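Local structure of acyl-CoA synthetase (AMP-forming)/AMP-acid ligase II-like protein (Dyadobacter fermentans, 4GS5) at residues 6-11 with 106-111; 80-85 with 125-130; 75-80 with 101-106; 112-117 with 141-146; 151-156 with 173-178. The protein probably acts as an ATP-dependent, AMP-forming acyl-CoA ligase, perhaps on medium-chain fatty acids. All coordinates share one frame; numbering follows the deposited sequence.

Contact 1. Residues 6-11 with 106-111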
# COMPACT_ATOMS: atom_id res chain seq x y z
N TRP A 6 -10.68 -26.87 -5.95
CA TRP A 6 -11.40 -27.01 -7.21
C TRP A 6 -10.50 -26.56 -8.36
O TRP A 6 -10.00 -25.43 -8.37
CB TRP A 6 -12.70 -26.21 -7.17
CG TRP A 6 -13.54 -26.31 -8.42
CD1 TRP A 6 -14.10 -27.44 -8.95
CD2 TRP A 6 -13.93 -25.22 -9.27
NE1 TRP A 6 -14.80 -27.12 -10.09
CE2 TRP A 6 -14.72 -25.77 -10.31
CE3 TRP A 6 -13.69 -23.84 -9.26
CZ2 TRP A 6 -15.26 -24.98 -11.32
CZ3 TRP A 6 -14.23 -23.06 -10.27
CH2 TRP A 6 -15.01 -23.63 -11.29
N THR A 7 -10.28 -27.44 -9.33
CA THR A 7 -9.39 -27.13 -10.45
C THR A 7 -10.18 -26.68 -11.67
O THR A 7 -11.13 -27.33 -12.08
CB THR A 7 -8.49 -28.33 -10.82
OG1 THR A 7 -7.69 -28.69 -9.69
CG2 THR A 7 -7.57 -27.97 -11.99
N THR A 8 -9.78 -25.56 -12.26
CA THR A 8 -10.53 -24.99 -13.37
C THR A 8 -9.66 -24.25 -14.38
O THR A 8 -8.43 -24.18 -14.25
CB THR A 8 -11.69 -24.06 -12.86
OG1 THR A 8 -12.59 -23.78 -13.94
CG2 THR A 8 -11.14 -22.75 -12.29
N GLY A 9 -10.32 -23.70 -15.40
CA GLY A 9 -9.63 -23.08 -16.51
C GLY A 9 -10.64 -22.61 -17.54
O GLY A 9 -11.84 -22.91 -17.42
N LYS A 10 -10.16 -21.88 -18.54
CA LYS A 10 -11.02 -21.36 -19.60
C LYS A 10 -11.77 -22.49 -20.28
O LYS A 10 -13.00 -22.52 -20.29
CB LYS A 10 -10.19 -20.60 -20.62
CG LYS A 10 -10.98 -19.75 -21.60
CD LYS A 10 -10.05 -19.01 -22.55
CE LYS A 10 -10.81 -18.10 -23.51
NZ LYS A 10 -11.84 -18.85 -24.30
N THR A 11 -11.02 -23.44 -20.83
CA THR A 11 -11.69 -24.53 -21.54
C THR A 11 -12.30 -25.53 -20.57
O THR A 11 -13.35 -26.11 -20.85
CB THR A 11 -10.76 -25.22 -22.58
OG1 THR A 11 -9.99 -26.26 -21.95
CG2 THR A 11 -9.84 -24.20 -23.24
N LEU A 106 -6.01 -22.88 -13.19
CA LEU A 106 -6.31 -22.32 -11.87
C LEU A 106 -6.58 -23.42 -10.85
O LEU A 106 -7.43 -24.29 -11.07
CB LEU A 106 -7.51 -21.36 -11.94
CG LEU A 106 -7.39 -20.18 -12.89
CD1 LEU A 106 -8.71 -19.47 -13.04
CD2 LEU A 106 -6.33 -19.22 -12.38
N THR A 107 -5.85 -23.37 -9.74
CA THR A 107 -6.15 -24.22 -8.60
C THR A 107 -6.76 -23.37 -7.49
O THR A 107 -6.08 -22.57 -6.86
CB THR A 107 -4.89 -24.91 -8.06
OG1 THR A 107 -4.36 -25.78 -9.06
CG2 THR A 107 -5.21 -25.71 -6.79
N VAL A 108 -8.06 -23.53 -7.27
CA VAL A 108 -8.75 -22.68 -6.34
C VAL A 108 -8.87 -23.38 -5.00
O VAL A 108 -9.39 -24.50 -4.94
CB VAL A 108 -10.15 -22.31 -6.85
CG1 VAL A 108 -10.81 -21.30 -5.91
CG2 VAL A 108 -10.07 -21.75 -8.27
N THR A 109 -8.40 -22.73 -3.94
CA THR A 109 -8.51 -23.30 -2.60
C THR A 109 -9.29 -22.35 -1.69
O THR A 109 -9.43 -21.17 -2.00
CB THR A 109 -7.12 -23.55 -1.99
OG1 THR A 109 -7.27 -24.30 -0.78
CG2 THR A 109 -6.46 -22.24 -1.66
N GLU A 110 -9.81 -22.88 -0.59
CA GLU A 110 -10.53 -22.04 0.37
C GLU A 110 -9.53 -21.12 1.03
O GLU A 110 -8.44 -21.55 1.42
CB GLU A 110 -11.28 -22.89 1.41
CG GLU A 110 -12.14 -23.97 0.78
CD GLU A 110 -13.21 -24.54 1.71
OE1 GLU A 110 -13.08 -24.42 2.95
OE2 GLU A 110 -14.19 -25.12 1.18
N PRO A 111 -9.89 -19.84 1.16
CA PRO A 111 -8.90 -18.89 1.66
C PRO A 111 -8.65 -19.18 3.14
O PRO A 111 -9.60 -19.22 3.93
CB PRO A 111 -9.58 -17.54 1.46
CG PRO A 111 -11.04 -17.85 1.60
CD PRO A 111 -11.24 -19.26 1.09
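Trp6 and Val108 face each other as an antiparallel hydrogen-bonded pair and exchange two backbone bonds, Trp6 N to Val108 O and Val108 N to Trp6 O, both 2.9 Å. Two residues along, Thr8 and Leu106 repeat the exchange, Thr8 N reaching Leu106 O at 2.9 Å and Leu106 N returning to Thr8 O at the same length. Between them Thr7 and Thr107 make the non-hydrogen-bonded pair, where Thr7 CA donates a CA-H...O contact to Leu106 O at 3.5 Å.

Trp6, Thr8, Leu106 and Val108 share one face of the sheet. Thr8 and Leu106 lie side by side there, and the methyl CG2 of Thr8 packs on Leu106 CB at 3.9 Å. The chi1 of Thr8 (-167°) sets OG1 anti to the backbone N, which leaves CG2 to do the packing while OG1 bonds to Gln16. Within its own strand, Thr8 CB sits over one face of the Trp6 indole, toward its rim; Val108 CG2 approaches the same ring obliquely, CE3 to CG2 4.3 Å.

Helix 22-36 packs against this face through Phe24, Tyr28 and Met31; along its other edge, strand 105-109 bonds to strand 80-83. Four backbone bonds thus make up most of the polar grip between the two strands, 5-8 being an edge strand of the sheet as counted within this chain, and the side chains add a modest apolar layer beneath the helix.

Contact 2. Residues 80-85 with 125-130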
# COMPACT_ATOMS: atom_id res chain seq x y z
N ARG A 80 0.68 -22.32 -13.98
CA ARG A 80 -0.06 -23.00 -12.92
C ARG A 80 -0.22 -22.06 -11.74
O ARG A 80 0.74 -21.78 -11.03
CB ARG A 80 0.69 -24.26 -12.48
CG ARG A 80 0.76 -25.34 -13.56
CD ARG A 80 1.80 -26.39 -13.20
NE ARG A 80 3.11 -25.77 -13.03
CZ ARG A 80 4.19 -26.39 -12.56
NH1 ARG A 80 4.11 -27.67 -12.20
NH2 ARG A 80 5.34 -25.74 -12.43
N ALA A 81 -1.43 -21.54 -11.55
CA ALA A 81 -1.66 -20.50 -10.57
C ALA A 81 -2.49 -21.04 -9.41
O ALA A 81 -3.48 -21.75 -9.62
CB ALA A 81 -2.35 -19.32 -11.23
N LEU A 82 -2.08 -20.71 -8.19
CA LEU A 82 -2.86 -21.06 -7.01
C LEU A 82 -3.71 -19.87 -6.58
O LEU A 82 -3.20 -18.77 -6.38
CB LEU A 82 -1.92 -21.48 -5.86
CG LEU A 82 -2.57 -21.69 -4.48
CD1 LEU A 82 -3.37 -22.99 -4.45
CD2 LEU A 82 -1.50 -21.74 -3.42
N VAL A 83 -5.02 -20.08 -6.46
CA VAL A 83 -5.93 -19.02 -6.06
C VAL A 83 -6.32 -19.22 -4.59
O VAL A 83 -7.17 -20.05 -4.28
CB VAL A 83 -7.22 -19.06 -6.92
CG1 VAL A 83 -8.16 -17.91 -6.54
CG2 VAL A 83 -6.87 -19.01 -8.40
N CYS A 84 -5.69 -18.45 -3.69
CA CYS A 84 -5.90 -18.60 -2.25
C CYS A 84 -6.39 -17.30 -1.62
O CYS A 84 -6.39 -17.16 -0.40
CB CYS A 84 -4.61 -19.04 -1.55
SG CYS A 84 -3.17 -17.93 -1.86
N LEU A 85 -6.79 -16.36 -2.47
CA LEU A 85 -7.45 -15.15 -2.02
C LEU A 85 -8.96 -15.35 -2.14
O LEU A 85 -9.42 -16.07 -3.03
CB LEU A 85 -6.99 -13.98 -2.87
CG LEU A 85 -5.51 -13.69 -2.68
CD1 LEU A 85 -5.00 -12.75 -3.74
CD2 LEU A 85 -5.31 -13.12 -1.28
N ASP A 125 3.40 -21.97 -10.55
CA ASP A 125 4.24 -21.01 -11.26
C ASP A 125 3.96 -19.62 -10.76
O ASP A 125 4.72 -18.69 -11.02
CB ASP A 125 3.97 -21.07 -12.76
CG ASP A 125 4.28 -22.44 -13.36
OD1 ASP A 125 5.34 -23.00 -13.05
OD2 ASP A 125 3.44 -22.96 -14.12
N PHE A 126 2.84 -19.46 -10.06
CA PHE A 126 2.42 -18.15 -9.63
C PHE A 126 1.36 -18.23 -8.53
O PHE A 126 0.45 -19.06 -8.58
CB PHE A 126 1.87 -17.33 -10.79
CG PHE A 126 1.43 -15.96 -10.39
CD1 PHE A 126 2.34 -15.06 -9.89
CD2 PHE A 126 0.09 -15.59 -10.48
CE1 PHE A 126 1.94 -13.78 -9.50
CE2 PHE A 126 -0.31 -14.32 -10.09
CZ PHE A 126 0.61 -13.42 -9.61
N VAL A 127 1.49 -17.37 -7.54
CA VAL A 127 0.45 -17.24 -6.53
C VAL A 127 0.37 -15.80 -6.06
O VAL A 127 1.42 -15.15 -5.88
CB VAL A 127 0.70 -18.15 -5.33
CG1 VAL A 127 2.04 -17.84 -4.70
CG2 VAL A 127 -0.45 -18.01 -4.30
N ALA A 128 -0.85 -15.30 -5.85
CA ALA A 128 -1.00 -13.98 -5.22
C ALA A 128 -1.53 -14.21 -3.82
O ALA A 128 -2.41 -15.04 -3.62
CB ALA A 128 -1.93 -13.09 -6.02
N MSE A 129 -0.98 -13.50 -2.84
CA MSE A 129 -1.42 -13.71 -1.48
C MSE A 129 -1.15 -12.48 -0.63
O MSE A 129 -0.56 -11.51 -1.12
CB MSE A 129 -0.76 -14.96 -0.89
CG MSE A 129 0.74 -14.88 -0.69
SE MSE A 129 1.48 -16.59 -0.01
CE MSE A 129 0.82 -17.78 -1.38
N VAL A 130 -1.63 -12.49 0.61
CA VAL A 130 -1.33 -11.39 1.52
C VAL A 130 -0.10 -11.79 2.31
O VAL A 130 0.23 -12.98 2.40
CB VAL A 130 -2.50 -11.01 2.46
CG1 VAL A 130 -3.69 -10.50 1.64
CG2 VAL A 130 -2.90 -12.17 3.37
O HOH W 1 -4.15 -16.39 -5.15
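Arg80 and Asp125 form the polar end of this contact. The arginine grips the carboxylate side-on, NE to OD2 at 3.0 Å and NH2 to OD1 at 2.8 Å, a two-bond salt bridge with both oxygens near the guanidinium plane. The two flat groups are turned 44° apart, and the nitrogens meet the oxygens from above the carboxylate plane. A bend at chi3 (-58°) turns the NE/NH2 edge of the guanidinium toward the carboxylate. Asp125 OD2 also takes the backbone N of Arg80, from the same face as NE, so backbone and side chain together fix the carboxylate.

The backbones run parallel. Arg80 O accepts from Asp125 N at 2.7 Å and, over a longer, more bent path, from Phe126 N; Leu82 N donates to Phe126 O at 3.0 Å. Farther on the strands diverge, and one water bridges the opening, donating to Leu82 O and Ala128 O and accepting from Cys84 N.

Apolar contacts follow. Cys84 SG lies 3.7 Å from Val127 CG2 and also touches CB of Met129, a selenomethionine, while Leu85 CD1 reaches Ala128 CB at 3.8 Å and its CD2 approaches Val130.

Strand 105-109 flanks strand 80-83 and strand 153-155 flanks strand 126-129. Met95 of helix 90-102 packs on Ala81, Val83, Phe126 and Ala128, while Val130 occupies the N-cap position of helix 131-139.

Contact 3. Residues 75-80 with 101-106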
# COMPACT_ATOMS: atom_id res chain seq x y z
N LEU A 75 3.75 -14.21 -17.29
CA LEU A 75 2.93 -15.36 -16.95
C LEU A 75 2.06 -15.74 -18.15
O LEU A 75 0.91 -15.30 -18.25
CB LEU A 75 2.08 -15.05 -15.71
CG LEU A 75 2.90 -14.56 -14.51
CD1 LEU A 75 1.98 -13.96 -13.44
CD2 LEU A 75 3.75 -15.68 -13.94
N GLY A 76 2.61 -16.54 -19.05
CA GLY A 76 1.90 -16.89 -20.27
C GLY A 76 1.01 -18.11 -20.14
O GLY A 76 0.73 -18.55 -19.02
N PRO A 77 0.56 -18.66 -21.27
CA PRO A 77 -0.32 -19.84 -21.24
C PRO A 77 0.34 -21.03 -20.55
O PRO A 77 1.52 -21.32 -20.77
CB PRO A 77 -0.55 -20.14 -22.74
CG PRO A 77 -0.33 -18.84 -23.43
CD PRO A 77 0.81 -18.19 -22.65
N GLY A 78 -0.44 -21.75 -19.75
CA GLY A 78 0.06 -22.93 -19.07
C GLY A 78 0.49 -22.61 -17.64
O GLY A 78 0.76 -23.51 -16.85
N THR A 79 0.58 -21.32 -17.32
CA THR A 79 0.91 -20.90 -15.95
C THR A 79 0.04 -21.64 -14.93
O THR A 79 -1.19 -21.58 -15.00
CB THR A 79 0.72 -19.38 -15.76
OG1 THR A 79 1.70 -18.67 -16.52
CG2 THR A 79 0.89 -18.99 -14.30
N ARG A 80 0.68 -22.32 -13.98
CA ARG A 80 -0.06 -23.00 -12.92
C ARG A 80 -0.22 -22.06 -11.74
O ARG A 80 0.74 -21.78 -11.03
CB ARG A 80 0.69 -24.26 -12.48
CG ARG A 80 0.76 -25.34 -13.56
CD ARG A 80 1.80 -26.39 -13.20
NE ARG A 80 3.11 -25.77 -13.03
CZ ARG A 80 4.19 -26.39 -12.56
NH1 ARG A 80 4.11 -27.67 -12.20
NH2 ARG A 80 5.34 -25.74 -12.43
N GLU A 101 -8.08 -14.80 -19.08
CA GLU A 101 -7.49 -13.97 -20.12
C GLU A 101 -6.15 -14.50 -20.61
O GLU A 101 -5.82 -14.36 -21.78
CB GLU A 101 -7.35 -12.53 -19.63
CG GLU A 101 -8.67 -11.80 -19.56
CD GLU A 101 -9.28 -11.63 -20.94
OE1 GLU A 101 -8.84 -10.72 -21.67
OE2 GLU A 101 -10.18 -12.43 -21.29
N LEU A 102 -5.41 -15.15 -19.71
CA LEU A 102 -4.02 -15.52 -19.97
C LEU A 102 -3.85 -17.03 -20.15
O LEU A 102 -2.74 -17.52 -20.34
CB LEU A 102 -3.12 -15.00 -18.84
CG LEU A 102 -3.17 -13.48 -18.62
CD1 LEU A 102 -2.37 -13.01 -17.39
CD2 LEU A 102 -2.71 -12.73 -19.86
N ASP A 103 -4.96 -17.77 -20.08
CA ASP A 103 -4.96 -19.23 -20.24
C ASP A 103 -4.12 -19.92 -19.16
O ASP A 103 -3.19 -20.67 -19.46
CB ASP A 103 -4.44 -19.65 -21.62
CG ASP A 103 -5.30 -19.14 -22.77
OD1 ASP A 103 -6.51 -18.90 -22.56
OD2 ASP A 103 -4.75 -19.01 -23.88
N TRP A 104 -4.44 -19.65 -17.90
CA TRP A 104 -3.74 -20.33 -16.83
C TRP A 104 -4.52 -21.56 -16.42
O TRP A 104 -5.72 -21.63 -16.64
CB TRP A 104 -3.61 -19.44 -15.61
CG TRP A 104 -2.75 -18.22 -15.77
CD1 TRP A 104 -1.97 -17.88 -16.84
CD2 TRP A 104 -2.62 -17.17 -14.81
NE1 TRP A 104 -1.34 -16.67 -16.59
CE2 TRP A 104 -1.73 -16.21 -15.35
CE3 TRP A 104 -3.16 -16.94 -13.54
CZ2 TRP A 104 -1.37 -15.05 -14.66
CZ3 TRP A 104 -2.80 -15.77 -12.85
CH2 TRP A 104 -1.92 -14.85 -13.42
N GLU A 105 -3.84 -22.52 -15.79
CA GLU A 105 -4.53 -23.54 -15.02
C GLU A 105 -4.75 -22.96 -13.62
O GLU A 105 -3.80 -22.59 -12.94
CB GLU A 105 -3.66 -24.79 -14.92
CG GLU A 105 -4.29 -25.92 -14.13
CD GLU A 105 -3.32 -27.06 -13.87
OE1 GLU A 105 -3.73 -28.04 -13.21
OE2 GLU A 105 -2.16 -26.99 -14.34
N LEU A 106 -6.01 -22.88 -13.19
CA LEU A 106 -6.31 -22.32 -11.87
C LEU A 106 -6.58 -23.42 -10.85
O LEU A 106 -7.43 -24.29 -11.07
CB LEU A 106 -7.51 -21.36 -11.94
CG LEU A 106 -7.39 -20.18 -12.89
CD1 LEU A 106 -8.71 -19.47 -13.04
CD2 LEU A 106 -6.33 -19.22 -12.38
O HOH W 2 -0.51 -25.91 -17.13
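The indole of Trp104 is fixed from two directions by the 75-80 loop. Its NE1 donates to Leu75 O at 3.1 Å in a nearly straight bond (169°); the acceptor lies in the ring plane, whereas the donor stands well above the plane of the carbonyl. Over one face of the indole sits Thr79, whose CB is 3.5 Å from the centroid of the five-membered ring in a CH-pi contact. Leu75 CB packs on Trp104 CZ2 at 3.6 Å.

Thr79 is held in place by its own loop. With chi1 at -69°, OG1 lies beside the backbone N, and both donate to Gly76 O, OG1 at 2.7 Å and the main-chain N at a longer 3.3 Å. That carbonyl closes the type II turn from Gly76 to Thr79, so its two donors fix the turn and the threonine at once.

Two further bonds cross between the backbones. Gly78 N donates to Asp103 O at 3.0 Å, and Glu105 N reaches Thr79 O at 2.9 Å through a bent bond. Pro77 CA adds CA-H...O contacts to the carbonyls of Leu102 and Asp103. A water donates to Gly78 O and, weakly, to Glu105 OE2. The guanidinium of Arg80 points elsewhere, to its salt bridge with Asp125.

Asp103, with positive phi, is the first residue to leave helical backbone angles after helix 90-102. The turn entering strand 80-83 thus docks on the helix-to-strand connection; strands 80-83 and 105-109 are parallel neighbours linked through that helix, consistent with a beta-alpha-beta crossover as in the alpha/beta subdomains of this family.

Contact 4. Residues 112-117 with 141-146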
# COMPACT_ATOMS: atom_id res chain seq x y z
N THR A 112 -7.39 -19.40 3.49
CA THR A 112 -6.97 -19.64 4.86
C THR A 112 -5.61 -18.98 5.05
O THR A 112 -5.04 -18.45 4.09
CB THR A 112 -6.80 -21.13 5.17
OG1 THR A 112 -5.81 -21.68 4.30
CG2 THR A 112 -8.09 -21.87 4.98
N ALA A 113 -5.09 -19.03 6.27
CA ALA A 113 -3.82 -18.37 6.60
C ALA A 113 -2.65 -19.07 5.92
O ALA A 113 -1.63 -18.45 5.60
CB ALA A 113 -3.61 -18.33 8.10
N ASN A 114 -2.79 -20.38 5.72
CA ASN A 114 -1.73 -21.16 5.10
C ASN A 114 -2.25 -21.92 3.89
O ASN A 114 -2.77 -23.02 4.02
CB ASN A 114 -1.10 -22.13 6.10
CG ASN A 114 0.19 -22.75 5.57
OD1 ASN A 114 0.32 -23.01 4.37
ND2 ASN A 114 1.14 -22.99 6.48
N PRO A 115 -2.10 -21.32 2.70
CA PRO A 115 -2.58 -21.89 1.44
C PRO A 115 -1.92 -23.22 1.05
O PRO A 115 -2.49 -23.94 0.23
CB PRO A 115 -2.23 -20.81 0.41
CG PRO A 115 -1.24 -19.93 1.08
CD PRO A 115 -1.54 -19.97 2.52
N LEU A 116 -0.76 -23.54 1.62
CA LEU A 116 -0.07 -24.78 1.28
C LEU A 116 -0.40 -25.89 2.27
O LEU A 116 -0.10 -27.06 2.02
CB LEU A 116 1.44 -24.58 1.25
CG LEU A 116 2.03 -23.81 0.06
CD1 LEU A 116 3.55 -23.94 0.08
CD2 LEU A 116 1.46 -24.33 -1.26
N ALA A 117 -1.02 -25.52 3.38
CA ALA A 117 -1.20 -26.46 4.48
C ALA A 117 -2.01 -27.69 4.09
O ALA A 117 -1.69 -28.80 4.50
CB ALA A 117 -1.84 -25.77 5.69
N SER A 141 6.43 -25.48 10.02
CA SER A 141 7.51 -26.36 9.56
C SER A 141 7.03 -27.57 8.77
O SER A 141 7.84 -28.41 8.36
CB SER A 141 8.40 -26.79 10.72
OG SER A 141 9.42 -25.83 10.95
N ALA A 142 5.73 -27.66 8.55
CA ALA A 142 5.17 -28.67 7.67
C ALA A 142 5.08 -28.12 6.26
O ALA A 142 4.97 -28.87 5.29
CB ALA A 142 3.81 -29.09 8.16
N THR A 143 5.13 -26.79 6.14
CA THR A 143 4.99 -26.13 4.85
C THR A 143 6.21 -25.27 4.51
O THR A 143 6.42 -24.93 3.35
CB THR A 143 3.72 -25.25 4.77
OG1 THR A 143 3.76 -24.21 5.76
CG2 THR A 143 2.46 -26.10 4.99
N SER A 144 7.01 -24.91 5.50
CA SER A 144 8.13 -24.01 5.24
C SER A 144 9.07 -24.57 4.18
O SER A 144 9.60 -23.82 3.35
CB SER A 144 8.91 -23.70 6.52
OG SER A 144 9.39 -24.89 7.12
N GLY A 145 9.27 -25.88 4.20
CA GLY A 145 10.21 -26.51 3.28
C GLY A 145 9.73 -26.49 1.84
O GLY A 145 10.50 -26.77 0.91
N GLN A 146 8.45 -26.18 1.65
CA GLN A 146 7.85 -26.17 0.32
C GLN A 146 7.52 -24.76 -0.17
O GLN A 146 6.84 -24.61 -1.18
CB GLN A 146 6.56 -27.01 0.29
CG GLN A 146 6.78 -28.50 0.42
CD GLN A 146 7.21 -28.91 1.81
OE1 GLN A 146 6.41 -28.87 2.75
NE2 GLN A 146 8.47 -29.31 1.95
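Asn114 to Ala117 forms a type I beta turn closed by Ala117 N to Asn114 O (3.1 Å), and it faces Thr143 at the head of the 3-10 segment 144-146, where Gln146 N bonds back to Thr143 O. From opposite directions the side chains of Asn114 and Thr143 meet: ND2 donates to OG1 at 3.0 Å along an almost straight line (176°), with the hydroxyl oxygen in the amide plane. The other end of that amide serves its own turn, OD1 accepting from Leu116 N at 3.0 Å in an Asx turn. Held at both ends, the amide has little freedom to rotate.

Thr143 adopts chi1 62°, which places OG1 between the backbone N and carbonyl carbon and directs CG2 to the 112-117 loop, 3.7 Å from Ala117 CA. Leu116 CD1 rests on Gln146 O at 3.6 Å.

The hydroxyl of Thr143 has the carbonyls of Ile137 and Asn140, around the end of helix 131-139, as shared or alternative acceptors for its single proton. One polar link, from an amide already fixed by its turn to a hydroxyl anchored at the helix end, therefore ties the two loops together, with only light apolar packing beside it.

Contact 5. Residues 151-156 with 173-178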
# COMPACT_ATOMS: atom_id res chain seq x y z
N GLY A 151 6.58 -20.95 -6.74
CA GLY A 151 7.10 -20.45 -8.02
C GLY A 151 7.49 -18.97 -7.99
O GLY A 151 8.68 -18.61 -8.02
N LYS A 152 6.49 -18.11 -7.96
CA LYS A 152 6.74 -16.67 -7.87
C LYS A 152 5.56 -16.02 -7.18
O LYS A 152 4.41 -16.36 -7.46
CB LYS A 152 7.09 -16.09 -9.25
CG LYS A 152 6.18 -15.06 -9.83
CD LYS A 152 6.83 -14.27 -11.01
CE LYS A 152 7.80 -15.09 -11.83
NZ LYS A 152 8.11 -14.38 -13.12
N VAL A 153 5.83 -15.13 -6.22
CA VAL A 153 4.79 -14.64 -5.32
C VAL A 153 4.51 -13.15 -5.50
O VAL A 153 5.44 -12.32 -5.48
CB VAL A 153 5.18 -14.88 -3.85
CG1 VAL A 153 4.12 -14.31 -2.92
CG2 VAL A 153 5.40 -16.36 -3.59
N LEU A 154 3.25 -12.81 -5.70
CA LEU A 154 2.83 -11.42 -5.66
C LEU A 154 2.08 -11.16 -4.35
O LEU A 154 1.05 -11.79 -4.08
CB LEU A 154 1.96 -11.09 -6.86
CG LEU A 154 1.42 -9.66 -6.85
CD1 LEU A 154 2.54 -8.66 -6.99
CD2 LEU A 154 0.40 -9.46 -7.95
N LEU A 155 2.61 -10.24 -3.54
CA LEU A 155 1.97 -9.89 -2.29
C LEU A 155 1.09 -8.65 -2.43
O LEU A 155 1.49 -7.69 -3.08
CB LEU A 155 3.03 -9.64 -1.20
CG LEU A 155 3.90 -10.85 -0.81
CD1 LEU A 155 4.95 -10.48 0.22
CD2 LEU A 155 3.01 -11.99 -0.28
N GLY A 156 -0.10 -8.69 -1.83
CA GLY A 156 -0.96 -7.51 -1.70
C GLY A 156 -0.87 -6.93 -0.29
O GLY A 156 0.19 -7.03 0.34
N MSE A 173 13.53 -17.24 -4.78
CA MSE A 173 12.26 -17.20 -5.49
C MSE A 173 11.80 -15.75 -5.64
O MSE A 173 11.80 -15.02 -4.66
CB MSE A 173 11.19 -17.96 -4.70
CG MSE A 173 9.80 -17.69 -5.20
SE MSE A 173 8.42 -18.80 -4.38
CE MSE A 173 8.59 -18.12 -2.56
N PRO A 174 11.38 -15.35 -6.85
CA PRO A 174 10.95 -13.97 -7.07
C PRO A 174 9.72 -13.60 -6.25
O PRO A 174 8.70 -14.27 -6.39
CB PRO A 174 10.60 -13.93 -8.57
CG PRO A 174 11.16 -15.15 -9.16
CD PRO A 174 11.29 -16.17 -8.07
N VAL A 175 9.82 -12.56 -5.43
CA VAL A 175 8.70 -12.06 -4.65
C VAL A 175 8.52 -10.55 -4.90
O VAL A 175 9.50 -9.78 -4.87
CB VAL A 175 8.92 -12.30 -3.14
CG1 VAL A 175 7.75 -11.80 -2.35
CG2 VAL A 175 9.13 -13.80 -2.86
N TYR A 176 7.28 -10.14 -5.16
CA TYR A 176 6.96 -8.76 -5.49
C TYR A 176 5.85 -8.31 -4.58
O TYR A 176 5.17 -9.14 -3.99
CB TYR A 176 6.47 -8.65 -6.94
CG TYR A 176 7.47 -9.13 -7.94
CD1 TYR A 176 8.41 -8.26 -8.49
CD2 TYR A 176 7.48 -10.46 -8.36
CE1 TYR A 176 9.33 -8.70 -9.42
CE2 TYR A 176 8.39 -10.90 -9.28
CZ TYR A 176 9.31 -10.03 -9.82
OH TYR A 176 10.21 -10.49 -10.74
N GLN A 177 5.69 -6.99 -4.44
CA GLN A 177 4.55 -6.44 -3.72
C GLN A 177 3.85 -5.39 -4.58
O GLN A 177 4.52 -4.59 -5.23
CB GLN A 177 4.95 -5.86 -2.34
CG GLN A 177 3.71 -5.43 -1.51
CD GLN A 177 3.98 -5.36 -0.02
OE1 GLN A 177 5.09 -5.09 0.41
NE2 GLN A 177 2.95 -5.64 0.78
N SER A 178 2.52 -5.43 -4.59
CA SER A 178 1.71 -4.52 -5.41
C SER A 178 1.54 -3.15 -4.77
O SER A 178 1.51 -3.02 -3.54
CB SER A 178 0.30 -5.09 -5.57
OG SER A 178 0.34 -6.32 -6.26
O HOH W 3 8.93 -11.72 -12.99
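Val153 and Val175 start a parallel ladder between the two strands of a beta-alpha-beta unit, in which helix 162-169 makes the crossover. The bonds pass alternately between strands: Val153 N to Pro174 O, Tyr176 N to Val153 O, Leu155 N to Tyr176 O (2.8 Å) and Ser178 N to Leu155 O.

The tightly packed side carries Val153, Leu155 and Val175. Leu155 CD1 meets Val175 CG1 at 4.0 Å, and both residues lie against Ile168 of the crossover helix. Val153 CG2 touches the CE methyl of Met173, a selenomethionine whose chain bends at chi3 (65°); its CG lies against Gly151 O at 3.2 Å. On the opposite face Leu154 lays CD1 against Tyr176 CB at 3.9 Å and near the hydroxyl of Ser178, with Leu190 of the next strand also touching Leu154.

Looser is the margin formed by Lys152 and Tyr176, both partly exposed. Lys152 CD passes obliquely by the ring at 4.1 Å from Tyr176 CE2, and their polar ends are joined by a water, 2.8 Å from Lys152 NZ and 2.9 Å from Tyr176 OH. NZ is also bonded to Leu73 O.

At the far end of the ladder Gln177, its amide shared with Ala158 and Val160 of the crossover loop, sends NE2 to Gly156 O at 3.1 Å from above the carbonyl plane.

Overall arrangement
Contacts 1, 2 and 5 are strand pairings of one region, in the strand order 5-8, 105-109, 80-83, 126-129, 153-155, 175-180. Contact 1 is antiparallel, at the edge of that order, and partly buried; contacts 2 and 5 are parallel, contact 2 buried and contact 5 partly so. Contacts 3 and 4 are partly buried, with exposed residues among those touching. Contact 3 shares Arg80 with contact 2 and Leu106 with contact 1; contact 4, a loop pairing, reaches contact 2 through Pro115. Backbone bonding dominates contacts 1 and 5, contact 2 adds a salt bridge and a bridging water, contact 3 combines an indole with backbone bonds of a turn, and contact 4 relies on a single amide-hydroxyl bond.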